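Local coordinates for protein dihydrodipicolinate synthase (Rhodopseudomonas palustris, PDB 3DZ1) that probably acts as a lyase of the dihydrodipicolinate synthase family, a TIM-barrel enzyme thought to condense pyruvate with an aldehyde in lysine biosynthesis, at residues 37-42 with 75-80. Numbering follows the deposited sequence.
Sequences FYAEVG and KSMQVI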
# COMPACT_ATOMS: atom_id res chain seq x y z
N PHE A 37 -30.60 10.06 -23.36
CA PHE A 37 -31.14 8.96 -22.57
C PHE A 37 -31.25 9.35 -21.10
O PHE A 37 -32.32 9.24 -20.49
CB PHE A 37 -30.22 7.74 -22.70
CG PHE A 37 -30.60 6.60 -21.79
CD1 PHE A 37 -31.77 5.88 -22.01
CD2 PHE A 37 -29.81 6.28 -20.70
CE1 PHE A 37 -32.15 4.86 -21.14
CE2 PHE A 37 -30.18 5.26 -19.83
CZ PHE A 37 -31.35 4.55 -20.05
N TYR A 38 -30.14 9.81 -20.52
CA TYR A 38 -30.14 10.22 -19.12
C TYR A 38 -31.24 11.24 -18.80
O TYR A 38 -31.90 11.16 -17.77
CB TYR A 38 -28.79 10.81 -18.72
CG TYR A 38 -27.60 9.89 -18.89
CD1 TYR A 38 -27.67 8.55 -18.49
CD2 TYR A 38 -26.39 10.36 -19.38
CE1 TYR A 38 -26.56 7.71 -18.58
CE2 TYR A 38 -25.27 9.54 -19.48
CZ TYR A 38 -25.36 8.22 -19.08
OH TYR A 38 -24.25 7.41 -19.17
N ALA A 39 -31.41 12.22 -19.69
CA ALA A 39 -32.42 13.24 -19.49
C ALA A 39 -33.81 12.62 -19.58
O ALA A 39 -34.68 12.89 -18.75
CB ALA A 39 -32.28 14.34 -20.53
N GLU A 40 -34.00 11.79 -20.59
CA GLU A 40 -35.28 11.13 -20.83
C GLU A 40 -35.77 10.30 -19.65
O GLU A 40 -36.98 10.26 -19.37
CB GLU A 40 -35.17 10.24 -22.07
CG GLU A 40 -36.45 9.53 -22.46
CD GLU A 40 -36.23 8.53 -23.58
OE1 GLU A 40 -35.45 7.57 -23.38
OE2 GLU A 40 -36.83 8.69 -24.67
N VAL A 41 -34.86 9.63 -18.96
CA VAL A 41 -35.25 8.78 -17.84
C VAL A 41 -35.32 9.45 -16.46
O VAL A 41 -35.50 8.76 -15.45
CB VAL A 41 -34.34 7.53 -17.75
CG1 VAL A 41 -34.39 6.77 -19.07
CG2 VAL A 41 -32.92 7.92 -17.39
N GLY A 42 -35.16 10.77 -16.41
CA GLY A 42 -35.26 11.46 -15.13
C GLY A 42 -34.00 11.78 -14.35
O GLY A 42 -34.09 12.15 -13.18
N LYS A 75 -28.49 20.27 -21.85
CA LYS A 75 -29.02 21.60 -21.58
C LYS A 75 -29.92 21.70 -20.34
O LYS A 75 -29.94 22.74 -19.67
CB LYS A 75 -29.78 22.11 -22.81
CG LYS A 75 -28.96 22.09 -24.09
CD LYS A 75 -29.78 22.54 -25.30
CE LYS A 75 -31.00 21.66 -25.50
NZ LYS A 75 -31.82 22.08 -26.68
N SER A 76 -30.66 20.64 -20.04
CA SER A 76 -31.57 20.64 -18.89
C SER A 76 -31.03 19.94 -17.64
O SER A 76 -31.77 19.76 -16.67
CB SER A 76 -32.90 20.00 -19.28
OG SER A 76 -32.72 18.62 -19.58
N MSE A 77 -29.76 19.54 -17.67
CA MSE A 77 -29.16 18.86 -16.53
C MSE A 77 -27.84 19.50 -16.11
O MSE A 77 -27.18 20.17 -16.90
CB MSE A 77 -28.90 17.39 -16.87
CG MSE A 77 -30.14 16.59 -17.22
SE MSE A 77 -29.68 14.75 -17.59
CE MSE A 77 -28.75 15.01 -19.27
N GLN A 78 -27.46 19.28 -14.86
CA GLN A 78 -26.22 19.81 -14.34
C GLN A 78 -25.12 18.80 -14.64
O GLN A 78 -25.24 17.62 -14.29
CB GLN A 78 -26.33 20.04 -12.83
CG GLN A 78 -27.47 20.99 -12.44
CD GLN A 78 -27.59 21.18 -10.94
OE1 GLN A 78 -27.82 20.22 -10.19
NE2 GLN A 78 -27.46 22.43 -10.50
N VAL A 79 -24.05 19.24 -15.31
CA VAL A 79 -22.95 18.34 -15.64
C VAL A 79 -21.73 18.61 -14.78
O VAL A 79 -21.25 19.75 -14.68
CB VAL A 79 -22.56 18.46 -17.14
CG1 VAL A 79 -21.30 17.65 -17.42
CG2 VAL A 79 -23.69 17.95 -18.00
N ILE A 80 -21.22 17.56 -14.15
CA ILE A 80 -20.06 17.65 -13.28
C ILE A 80 -18.86 17.03 -13.98
O ILE A 80 -18.93 15.90 -14.45
CB ILE A 80 -20.33 16.91 -11.96
CG1 ILE A 80 -21.51 17.55 -11.25
CG2 ILE A 80 -19.09 16.94 -11.07
CD1 ILE A 80 -22.08 16.71 -10.14
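Met77, present as selenomethionine, reaches across to the C-terminal end of helix 28-40 and rests its selenium against the backbone of Ala39. In the (beta/alpha)8, or TIM, barrel of this enzyme, residues 75-80 run from the turn after helix 60-73 into strand 78-82, while residues 37-42 end the helix that precedes strand 45-48. The contact therefore joins the first barrel helix to the entry of the third strand, on the side where the helices end and the strands begin. It is held by van der Waals packing, against backbone as well as side-chain atoms. Met77 supplies a flexible arm: CG lies anti to the carbonyl carbon (chi1 -61°), the chain then runs straight to the selenium, and a bend at chi3 (-70°) turns the methyl group to Ala39. SE of Met77 sits 3.7 Å from CA of Ala39, and CE of Met77 is 3.8 Å from CB of Ala39. Methionine's unbranched thioether chain suits such a place, because it can follow the helix surface, and the small methyl of Ala39 lets the chalcogen atom, sulfur in the natural residue, come right up to the main chain. Tyr38 joins through the root of its side chain, with CB 4.2 Å from SE of Met77. Beyond CB the side chain turns from Met77 into the layer between helix and barrel, where it packs on Pro17, Ala14 and Val46; Met77 touches Val46 too, so both side chains meet on strand 45-48. Just beyond, the helix closes in a Schellman motif whose C-prime residue is Gly42, at a positive phi (96°) natural to glycine, with Gly42 N bonded to Ala39 O at 3.2 Å. Toward solvent the contact thins out at Ser76, a small polar residue suited to an exposed turn, whose OG is 4.4 Å from CB of Ala39.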